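Local coordinates for protein CalS11 (Micromonospora echinospora, PDB 3TOS) that acts as a methyltransferase of calicheamicin biosynthesis, probably on oxygen, and binds S-adenosyl-L-homocysteine and glutamate, at residues Ile73-Val78 with Leu185-Leu190; Arg102-Asp107 with Val161-Asp166. One frame throughout, in Å; residues are numbered along the deposited sequence.

Contact 1: residues Ile73-Val78 with Leu185-Leu190; sequences IMEFGV and LAYFDL. With SAH (S-adenosyl-L-homocysteine), chain O.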
ATOM      1  N   ILE B  73      -0.087 -32.241   1.016  1.00  8.06           N
ATOM      2  CA  ILE B  73       0.272 -31.957   2.422  1.00  7.86           C
ATOM      3  C   ILE B  73       0.819 -33.263   2.992  1.00  8.36           C
ATOM      4  O   ILE B  73       0.155 -34.324   2.879  1.00  8.84           O
ATOM      5  CB  ILE B  73      -0.983 -31.514   3.254  1.00  9.20           C
ATOM      6  CG1 ILE B  73      -1.510 -30.196   2.677  1.00 10.91           C
ATOM      7  CG2 ILE B  73      -0.574 -31.347   4.749  1.00 11.07           C
ATOM      8  CD1 ILE B  73      -2.909 -29.814   3.285  1.00 12.63           C
HETATM    9  N   MSE B  74       2.042 -33.188   3.530  1.00  8.32           N
HETATM   10  CA  MSE B  74       2.664 -34.337   4.203  1.00  8.32           C
HETATM   11  C   MSE B  74       2.965 -34.027   5.647  1.00  8.46           C
HETATM   12  O   MSE B  74       3.469 -32.930   5.936  1.00  8.65           O
HETATM   13  CB  MSE B  74       3.971 -34.727   3.497  1.00  8.67           C
HETATM   14  CG  MSE B  74       3.724 -35.246   2.084  1.00  9.91           C
HETATM   15 SE   MSE B  74       5.451 -35.845   1.395  0.63 12.29          SE
HETATM   16  CE  MSE B  74       4.693 -36.766  -0.096  1.00 11.69           C
ATOM     17  N   GLU B  75       2.661 -34.966   6.568  1.00  7.86           N
ATOM     18  CA  GLU B  75       3.097 -34.839   7.968  1.00  8.40           C
ATOM     19  C   GLU B  75       3.995 -36.007   8.242  1.00  7.63           C
ATOM     20  O   GLU B  75       3.627 -37.138   7.958  1.00  9.75           O
ATOM     21  CB  GLU B  75       1.939 -34.815   8.978  1.00 10.35           C
ATOM     22  CG  GLU B  75       2.560 -34.633  10.404  1.00 10.85           C
ATOM     23  CD  GLU B  75       1.530 -34.505  11.492  1.00 11.42           C
ATOM     24  OE1 GLU B  75       0.512 -35.259  11.463  1.00 11.85           O
ATOM     25  OE2 GLU B  75       1.755 -33.688  12.386  1.00 10.81           O
ATOM     26  N   PHE B  76       5.197 -35.728   8.733  1.00  8.34           N
ATOM     27  CA  PHE B  76       6.114 -36.780   9.153  1.00  8.79           C
ATOM     28  C   PHE B  76       6.056 -36.795  10.687  1.00  8.55           C
ATOM     29  O   PHE B  76       6.591 -35.896  11.374  1.00  8.86           O
ATOM     30  CB  PHE B  76       7.520 -36.469   8.654  1.00  9.57           C
ATOM     31  CG  PHE B  76       7.534 -36.073   7.194  1.00  8.92           C
ATOM     32  CD1 PHE B  76       7.246 -37.008   6.196  1.00  7.89           C
ATOM     33  CD2 PHE B  76       7.807 -34.741   6.832  1.00  8.57           C
ATOM     34  CE1 PHE B  76       7.227 -36.598   4.812  1.00  8.59           C
ATOM     35  CE2 PHE B  76       7.736 -34.325   5.493  1.00  9.09           C
ATOM     36  CZ  PHE B  76       7.481 -35.289   4.472  1.00  8.17           C
ATOM     37  N   GLY B  77       5.390 -37.815  11.222  1.00  8.27           N
ATOM     38  CA  GLY B  77       5.196 -37.926  12.692  1.00  7.49           C
ATOM     39  C   GLY B  77       3.742 -37.579  12.964  1.00  8.65           C
ATOM     40  O   GLY B  77       3.394 -36.401  13.123  1.00 10.03           O
ATOM     41  N   VAL B  78       2.893 -38.612  13.042  1.00  8.76           N
ATOM     42  CA  VAL B  78       1.434 -38.440  13.091  1.00  9.19           C
ATOM     43  C   VAL B  78       0.905 -38.724  14.482  1.00  8.49           C
ATOM     44  O   VAL B  78      -0.013 -38.045  14.921  1.00 10.44           O
ATOM     45  CB  VAL B  78       0.815 -39.462  12.098  1.00  9.17           C
ATOM     46  CG1 VAL B  78      -0.720 -39.511  12.157  1.00  9.14           C
ATOM     47  CG2 VAL B  78       1.245 -39.042  10.651  1.00 11.58           C
ATOM     48  N   LEU B 185       3.025 -28.454   1.401  1.00  7.60           N
ATOM     49  CA  LEU B 185       3.293 -28.232   2.830  1.00  8.59           C
ATOM     50  C   LEU B 185       3.891 -29.528   3.387  1.00  8.38           C
ATOM     51  O   LEU B 185       3.312 -30.603   3.249  1.00  9.44           O
ATOM     52  CB  LEU B 185       1.991 -27.838   3.586  1.00  9.37           C
ATOM     53  CG  LEU B 185       2.035 -27.791   5.128  1.00 11.70           C
ATOM     54  CD1 LEU B 185       3.077 -26.750   5.602  1.00 12.79           C
ATOM     55  CD2 LEU B 185       0.637 -27.485   5.651  1.00 13.04           C
ATOM     56  N   ALA B 186       5.079 -29.432   3.968  1.00  7.86           N
ATOM     57  CA  ALA B 186       5.797 -30.564   4.577  1.00  8.07           C
ATOM     58  C   ALA B 186       5.938 -30.231   6.046  1.00  8.08           C
ATOM     59  O   ALA B 186       6.637 -29.249   6.407  1.00  9.69           O
ATOM     60  CB  ALA B 186       7.166 -30.741   3.956  1.00  9.02           C
ATOM     61  N   TYR B 187       5.186 -30.969   6.898  1.00  7.74           N
ATOM     62  CA  TYR B 187       5.178 -30.729   8.344  1.00  7.45           C
ATOM     63  C   TYR B 187       6.056 -31.744   9.061  1.00  6.58           C
ATOM     64  O   TYR B 187       5.705 -32.917   9.190  1.00  7.66           O
ATOM     65  CB  TYR B 187       3.725 -30.715   8.887  1.00  8.94           C
ATOM     66  CG  TYR B 187       3.711 -30.048  10.250  1.00  9.29           C
ATOM     67  CD1 TYR B 187       3.938 -30.785  11.430  1.00 10.27           C
ATOM     68  CD2 TYR B 187       3.526 -28.667  10.375  1.00 10.78           C
ATOM     69  CE1 TYR B 187       4.030 -30.147  12.668  1.00 11.32           C
ATOM     70  CE2 TYR B 187       3.582 -28.027  11.604  1.00 11.25           C
ATOM     71  CZ  TYR B 187       3.843 -28.763  12.733  1.00 10.70           C
ATOM     72  OH  TYR B 187       3.909 -28.113  13.958  1.00 12.78           O
ATOM     73  N   PHE B 188       7.204 -31.290   9.552  1.00  7.30           N
ATOM     74  CA  PHE B 188       8.115 -32.183  10.265  1.00  7.31           C
ATOM     75  C   PHE B 188       7.816 -32.239  11.746  1.00  7.89           C
ATOM     76  O   PHE B 188       7.999 -31.247  12.477  1.00  9.71           O
ATOM     77  CB  PHE B 188       9.558 -31.662  10.074  1.00  9.25           C
ATOM     78  CG  PHE B 188      10.107 -31.992   8.722  1.00  9.14           C
ATOM     79  CD1 PHE B 188       9.791 -31.201   7.598  1.00 10.63           C
ATOM     80  CD2 PHE B 188      10.945 -33.067   8.575  1.00  9.63           C
ATOM     81  CE1 PHE B 188      10.299 -31.522   6.315  1.00 10.40           C
ATOM     82  CE2 PHE B 188      11.467 -33.391   7.337  1.00  9.58           C
ATOM     83  CZ  PHE B 188      11.161 -32.596   6.165  1.00 11.22           C
ATOM     84  N   ASP B 189       7.429 -33.405  12.202  1.00  8.28           N
ATOM     85  CA  ASP B 189       7.156 -33.622  13.622  1.00  8.01           C
ATOM     86  C   ASP B 189       7.651 -34.993  14.075  1.00  9.30           C
ATOM     87  O   ASP B 189       6.964 -35.731  14.820  1.00 10.44           O
ATOM     88  CB  ASP B 189       5.653 -33.493  13.926  1.00 10.75           C
ATOM     89  CG  ASP B 189       5.373 -33.238  15.396  1.00 14.00           C
ATOM     90  OD1 ASP B 189       6.332 -33.100  16.169  1.00 14.75           O
ATOM     91  OD2 ASP B 189       4.172 -33.175  15.768  1.00 15.83           O
ATOM     92  N   LEU B 190       8.879 -35.328  13.668  1.00  9.30           N
ATOM     93  CA  LEU B 190       9.474 -36.620  14.046  1.00  9.52           C
ATOM     94  C   LEU B 190      10.344 -36.512  15.260  1.00  8.92           C
ATOM     95  O   LEU B 190      10.712 -37.564  15.831  1.00 10.25           O
ATOM     96  CB  LEU B 190      10.382 -37.143  12.904  1.00  9.50           C
ATOM     97  CG  LEU B 190       9.745 -37.310  11.521  1.00  9.68           C
ATOM     98  CD1 LEU B 190      10.865 -37.244  10.468  1.00 11.18           C
ATOM     99  CD2 LEU B 190       9.087 -38.697  11.473  1.00  9.73           C
TER
HETATM  100  N   SAH O 258       2.066 -34.762  15.015  1.00  9.79           N
HETATM  101  CA  SAH O 258       1.647 -35.470  16.268  1.00 10.23           C
HETATM  102  CB  SAH O 258       2.806 -35.754  17.208  1.00  9.20           C
HETATM  103  CG  SAH O 258       3.822 -36.743  16.600  1.00  9.29           C
HETATM  104  SD  SAH O 258       4.849 -37.414  17.891  1.00 10.34           S
HETATM  105  C   SAH O 258       0.648 -34.551  16.968  1.00 12.03           C
HETATM  106  O   SAH O 258       0.090 -34.918  18.047  1.00 12.30           O
HETATM  107  OXT SAH O 258       0.276 -33.493  16.444  1.00 11.85           O
HETATM  108  C5' SAH O 258       6.309 -37.973  16.997  1.00  9.70           C
HETATM  109  C4' SAH O 258       6.031 -39.129  15.978  1.00  9.00           C
HETATM  110  O4' SAH O 258       7.182 -39.282  15.136  1.00  9.67           O
HETATM  111  C3' SAH O 258       5.867 -40.455  16.737  1.00  9.51           C
HETATM  112  O3' SAH O 258       4.539 -40.994  16.522  1.00 10.19           O
HETATM  113  C2' SAH O 258       6.985 -41.310  16.165  1.00 10.52           C
HETATM  114  O2' SAH O 258       6.667 -42.709  16.012  1.00 11.26           O
HETATM  115  C1' SAH O 258       7.243 -40.637  14.796  1.00  9.10           C
HETATM  116  N9  SAH O 258       8.600 -40.932  14.275  1.00  9.50           N
HETATM  117  C8  SAH O 258       9.798 -40.569  14.807  1.00 11.22           C
HETATM  118  N7  SAH O 258      10.754 -41.127  14.020  1.00 10.20           N
HETATM  119  C5  SAH O 258      10.183 -41.838  13.026  1.00  9.83           C
HETATM  120  C6  SAH O 258      10.682 -42.634  11.899  1.00  9.24           C
HETATM  121  N6  SAH O 258      12.011 -42.831  11.742  1.00 12.05           N
HETATM  122  N1  SAH O 258       9.746 -43.179  11.082  1.00 10.83           N
HETATM  123  C2  SAH O 258       8.406 -42.983  11.271  1.00 10.60           C
HETATM  124  N3  SAH O 258       7.873 -42.322  12.323  1.00 10.02           N
HETATM  125  C4  SAH O 258       8.761 -41.692  13.171  1.00  9.51           C
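Met74 N donates to Leu185 O, and Tyr187 N returns a bond to Met74 O at 2.8 Å. Phe76 N then donates to Tyr187 O. These bonds join strands 73-76 and 185-188 in parallel register. The last bond, Asp189 N to Phe76 O, is more bent, 143° at the hydrogen, where the second strand gives way to loop.

The apolar contact centres on Phe76. Its ring turns an edge to the face of the Phe188 ring in an inclined edge-to-face stack, the planes 51° apart. Phe76 CD2 sits 3.8 Å above the Phe188 plane, over the ring centre. Phe188 CG stands anti to the carbonyl carbon (chi1 -77°), which sends the ring alongside Phe76. Ala186 CB meets the Phe76 edge at CE2, 3.9 Å away. Phe76 CB rests 3.7 Å from Leu190 CG. A serine in place of Phe188 would probably leave the Phe76 edge without its facing ring and open a gap beneath helix 193-203.

The ligand-binding polar groups gather at the C-terminal ends of the strands, round the amino group of S-adenosyl-L-homocysteine. Its N donates to Asp189 OD2 (2.7 Å) and to Gly77 O (2.8 Å). Glu75 OE2 comes within 2.9 Å of the same N and is also bonded to His83. Glu75 OE2 and Asp189 OD2 lie 4.2 Å apart, and Asp189 also touches the bound glutamate. At Gly77 a side chain would run into Asp189 O, and the backbone angles themselves call for glycine. The glycine just after strand 72-76 is consistent with the first sequence motif of Rossmann-like methyltransferases.

Helix 193-203 covers Phe76, Ala186 and Phe188. Helix 82-94 packs on Ile73, Glu75 and Leu185, and helix 50-65 on Tyr187. Strand 103-107 flanks strand 72-76, and strand 211-215 flanks 183-188.

Contact 2: residues Arg102-Asp107 with Val161-Asp166; sequences RIVGFD and VLVEGD. With SAH (S-adenosyl-L-homocysteine), chain O.
Asp107 OD2 takes three bonds: from O3' of S-adenosyl-L-homocysteine at 2.7 Å, and from the backbone N of Val78 and of Arg79. Asp107 OD1 accepts the O2' hydroxyl at 2.8 Å and is also bonded by Phe109 N. CG anti to the backbone N (chi1 -155°) turns the carboxylate to the ribose. It thus holds both ribose hydroxyls, one on each oxygen, while backbone donors fix its rotation. Gly165 N donates to Asp107 O at 2.9 Å, tilted 34° from the carbonyl plane. Gly165 has backbone angles that call for glycine. Beyond it, Asp166 OD1 accepts adenine N6 at 3.0 Å, and Asp166 also caps the helix that follows.

An acidic residue ending the second strand and gripping the ribose is a hallmark of class I, Rossmann-like methyltransferases. Here strands 103-107 and 161-164 run parallel. Gly105 makes both its backbone bonds to strand 161-164, N to Val161 O and O from Val163 N (2.8 Å).

On one face Val163 CB lies 3.6 Å from Phe106 CD2, the side chains side by side. Val163 CG2 meets Val104 CG1 at 3.8 Å. Helix 167-177 covers Val104 and Phe106. Leu162, on the other face, packs on helices 82-94 and 136-148.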
ATOM      1  N   ARG B 102      -3.915 -34.175  -1.730  1.00  9.78           N
ATOM      2  CA  ARG B 102      -3.762 -35.351  -0.894  1.00  9.99           C
ATOM      3  C   ARG B 102      -3.142 -34.965   0.450  1.00  9.36           C
ATOM      4  O   ARG B 102      -2.251 -34.109   0.521  1.00  9.98           O
ATOM      5  CB  ARG B 102      -2.840 -36.363  -1.604  1.00 11.48           C
ATOM      6  CG  ARG B 102      -2.750 -37.749  -0.887  1.00 11.65           C
ATOM      7  CD  ARG B 102      -2.000 -38.770  -1.783  1.00 11.30           C
ATOM      8  NE  ARG B 102      -2.847 -39.284  -2.861  1.00 12.29           N
ATOM      9  CZ  ARG B 102      -2.379 -40.027  -3.857  1.00 12.62           C
ATOM     10  NH1 ARG B 102      -1.061 -40.261  -3.937  1.00 13.47           N
ATOM     11  NH2 ARG B 102      -3.221 -40.511  -4.805  1.00 14.27           N
ATOM     12  N   ILE B 103      -3.576 -35.671   1.508  1.00  9.64           N
ATOM     13  CA  ILE B 103      -2.963 -35.562   2.844  1.00  9.47           C
ATOM     14  C   ILE B 103      -2.287 -36.872   3.134  1.00  9.52           C
ATOM     15  O   ILE B 103      -2.926 -37.913   3.089  1.00 11.13           O
ATOM     16  CB  ILE B 103      -4.035 -35.310   3.949  1.00  9.34           C
ATOM     17  CG1 ILE B 103      -4.646 -33.921   3.740  1.00 10.36           C
ATOM     18  CG2 ILE B 103      -3.374 -35.419   5.351  1.00 12.63           C
ATOM     19  CD1 ILE B 103      -5.968 -33.713   4.508  1.00 10.03           C
ATOM     20  N   VAL B 104      -0.982 -36.849   3.388  1.00  9.89           N
ATOM     21  CA  VAL B 104      -0.198 -38.096   3.528  1.00  8.26           C
ATOM     22  C   VAL B 104       0.476 -38.033   4.884  1.00  7.25           C
ATOM     23  O   VAL B 104       1.238 -37.092   5.164  1.00  9.74           O
ATOM     24  CB  VAL B 104       0.878 -38.284   2.410  1.00  9.24           C
ATOM     25  CG1 VAL B 104       1.414 -39.656   2.460  1.00 11.07           C
ATOM     26  CG2 VAL B 104       0.232 -37.973   1.032  1.00 10.72           C
ATOM     27  N   GLY B 105       0.161 -39.000   5.736  1.00  7.97           N
ATOM     28  CA  GLY B 105       0.752 -39.044   7.078  1.00  9.64           C
ATOM     29  C   GLY B 105       1.666 -40.237   7.216  1.00  8.77           C
ATOM     30  O   GLY B 105       1.300 -41.346   6.920  1.00 10.41           O
ATOM     31  N   PHE B 106       2.898 -39.996   7.642  1.00  7.89           N
ATOM     32  CA  PHE B 106       3.896 -41.065   7.785  1.00  7.70           C
ATOM     33  C   PHE B 106       4.221 -41.270   9.252  1.00  8.75           C
ATOM     34  O   PHE B 106       4.528 -40.303   9.979  1.00  9.21           O
ATOM     35  CB  PHE B 106       5.244 -40.712   7.074  1.00  8.41           C
ATOM     36  CG  PHE B 106       5.141 -40.488   5.600  1.00  9.59           C
ATOM     37  CD1 PHE B 106       4.725 -39.250   5.086  1.00  9.48           C
ATOM     38  CD2 PHE B 106       5.527 -41.495   4.695  1.00 10.56           C
ATOM     39  CE1 PHE B 106       4.663 -39.042   3.668  1.00  9.26           C
ATOM     40  CE2 PHE B 106       5.436 -41.283   3.298  1.00  9.75           C
ATOM     41  CZ  PHE B 106       5.005 -40.075   2.794  1.00  9.77           C
ATOM     42  N   ASP B 107       4.226 -42.520   9.705  1.00  9.04           N
ATOM     43  CA  ASP B 107       4.668 -42.820  11.064  1.00  8.53           C
ATOM     44  C   ASP B 107       4.943 -44.316  11.124  1.00 10.55           C
ATOM     45  O   ASP B 107       4.398 -45.080  10.309  1.00  9.90           O
ATOM     46  CB  ASP B 107       3.532 -42.466  12.082  1.00 10.08           C
ATOM     47  CG  ASP B 107       4.043 -42.165  13.456  1.00 10.81           C
ATOM     48  OD1 ASP B 107       4.711 -43.033  14.094  1.00 12.77           O
ATOM     49  OD2 ASP B 107       3.773 -41.063  13.935  1.00 11.04           O
ATOM     50  N   VAL B 161      -3.891 -40.636   3.000  1.00 13.66           N
ATOM     51  CA  VAL B 161      -3.140 -41.862   2.949  1.00 12.17           C
ATOM     52  C   VAL B 161      -2.276 -41.930   4.191  1.00 11.73           C
ATOM     53  O   VAL B 161      -1.542 -40.982   4.520  1.00 11.99           O
ATOM     54  CB  VAL B 161      -2.224 -41.826   1.716  1.00 10.71           C
ATOM     55  CG1 VAL B 161      -1.246 -42.996   1.736  1.00 12.21           C
ATOM     56  CG2 VAL B 161      -3.102 -41.843   0.455  1.00 12.67           C
ATOM     57  N   LEU B 162      -2.362 -43.032   4.920  1.00 10.91           N
ATOM     58  CA  LEU B 162      -1.465 -43.287   6.019  1.00  9.02           C
ATOM     59  C   LEU B 162      -0.381 -44.254   5.553  1.00 10.10           C
ATOM     60  O   LEU B 162      -0.679 -45.367   5.043  1.00 13.26           O
ATOM     61  CB  LEU B 162      -2.252 -43.901   7.165  1.00 10.76           C
ATOM     62  CG  LEU B 162      -3.345 -42.990   7.676  1.00 10.86           C
ATOM     63  CD1 LEU B 162      -4.080 -43.726   8.830  1.00 12.64           C
ATOM     64  CD2 LEU B 162      -2.858 -41.605   8.145  1.00 10.97           C
ATOM     65  N   VAL B 163       0.862 -43.858   5.747  1.00 10.06           N
ATOM     66  CA  VAL B 163       1.969 -44.701   5.289  1.00  9.77           C
ATOM     67  C   VAL B 163       2.705 -45.210   6.512  1.00 10.77           C
ATOM     68  O   VAL B 163       3.294 -44.421   7.261  1.00 10.81           O
ATOM     69  CB  VAL B 163       2.918 -43.942   4.366  1.00 10.18           C
ATOM     70  CG1 VAL B 163       4.023 -44.870   3.871  1.00 10.93           C
ATOM     71  CG2 VAL B 163       2.153 -43.351   3.173  1.00  9.61           C
ATOM     72  N   GLU B 164       2.646 -46.514   6.723  1.00 11.50           N
ATOM     73  CA  GLU B 164       3.193 -47.102   7.991  1.00 12.21           C
ATOM     74  C   GLU B 164       4.596 -47.615   7.786  1.00 12.23           C
ATOM     75  O   GLU B 164       4.846 -48.391   6.830  1.00 13.53           O
ATOM     76  CB  GLU B 164       2.321 -48.273   8.464  1.00 14.83           C
ATOM     77  CG  GLU B 164       0.859 -47.893   8.603  1.00 17.47           C
ATOM     78  CD  GLU B 164      -0.005 -49.064   9.033  1.00 20.78           C
ATOM     79  OE1 GLU B 164       0.408 -49.787   9.996  1.00 22.19           O
ATOM     80  OE2 GLU B 164      -1.116 -49.228   8.415  1.00 21.22           O
ATOM     81  N   GLY B 165       5.487 -47.219   8.695  1.00  9.89           N
ATOM     82  CA  GLY B 165       6.860 -47.703   8.734  1.00 10.41           C
ATOM     83  C   GLY B 165       7.861 -46.590   8.992  1.00 10.84           C
ATOM     84  O   GLY B 165       7.493 -45.446   9.305  1.00 11.36           O
ATOM     85  N   ASP B 166       9.157 -46.928   8.888  1.00 10.81           N
ATOM     86  CA  ASP B 166      10.220 -45.949   9.136  1.00 10.28           C
ATOM     87  C   ASP B 166      10.365 -45.038   7.944  1.00  9.93           C
ATOM     88  O   ASP B 166      10.558 -45.524   6.823  1.00 10.28           O
ATOM     89  CB  ASP B 166      11.487 -46.753   9.363  1.00 11.02           C
ATOM     90  CG  ASP B 166      12.634 -45.922   9.788  1.00 14.31           C
ATOM     91  OD1 ASP B 166      12.723 -44.724   9.476  1.00 12.08           O
ATOM     92  OD2 ASP B 166      13.463 -46.458  10.530  1.00 20.46           O
TER
HETATM   93  N   SAH O 258       2.066 -34.762  15.015  1.00  9.79           N
HETATM   94  CA  SAH O 258       1.647 -35.470  16.268  1.00 10.23           C
HETATM   95  CB  SAH O 258       2.806 -35.754  17.208  1.00  9.20           C
HETATM   96  CG  SAH O 258       3.822 -36.743  16.600  1.00  9.29           C
HETATM   97  SD  SAH O 258       4.849 -37.414  17.891  1.00 10.34           S
HETATM   98  C   SAH O 258       0.648 -34.551  16.968  1.00 12.03           C
HETATM   99  O   SAH O 258       0.090 -34.918  18.047  1.00 12.30           O
HETATM  100  OXT SAH O 258       0.276 -33.493  16.444  1.00 11.85           O
HETATM  101  C5' SAH O 258       6.309 -37.973  16.997  1.00  9.70           C
HETATM  102  C4' SAH O 258       6.031 -39.129  15.978  1.00  9.00           C
HETATM  103  O4' SAH O 258       7.182 -39.282  15.136  1.00  9.67           O
HETATM  104  C3' SAH O 258       5.867 -40.455  16.737  1.00  9.51           C
HETATM  105  O3' SAH O 258       4.539 -40.994  16.522  1.00 10.19           O
HETATM  106  C2' SAH O 258       6.985 -41.310  16.165  1.00 10.52           C
HETATM  107  O2' SAH O 258       6.667 -42.709  16.012  1.00 11.26           O
HETATM  108  C1' SAH O 258       7.243 -40.637  14.796  1.00  9.10           C
HETATM  109  N9  SAH O 258       8.600 -40.932  14.275  1.00  9.50           N
HETATM  110  C8  SAH O 258       9.798 -40.569  14.807  1.00 11.22           C
HETATM  111  N7  SAH O 258      10.754 -41.127  14.020  1.00 10.20           N
HETATM  112  C5  SAH O 258      10.183 -41.838  13.026  1.00  9.83           C
HETATM  113  C6  SAH O 258      10.682 -42.634  11.899  1.00  9.24           C
HETATM  114  N6  SAH O 258      12.011 -42.831  11.742  1.00 12.05           N
HETATM  115  N1  SAH O 258       9.746 -43.179  11.082  1.00 10.83           N
HETATM  116  C2  SAH O 258       8.406 -42.983  11.271  1.00 10.60           C
HETATM  117  N3  SAH O 258       7.873 -42.322  12.323  1.00 10.02           N
HETATM  118  C4  SAH O 258       8.761 -41.692  13.171  1.00  9.51           C

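Overall arrangement
Both contacts lie in the parallel part of one mixed sheet. Strands 72-76 and 103-107 are neighbours in it, and Ile73 O probably accepts a bond from Val104 N. Contact 1 is fully buried near the middle of the chain. Contact 2 is only partly buried and includes strand 160-164, outermost within this chain. Along the sequence contact 2 is nested inside the loop closed by contact 1. Their apolar chemistry differs: contact 1 pairs aromatic rings, contact 2 sets valines against a single phenylalanine. Phe76 and Phe106 pack together between them. Both end at S-adenosyl-L-homocysteine. Contact 1 binds its amino group and packs Leu190 against the adenine; contact 2 hydrogen-bonds the ribose and the adenine amino group.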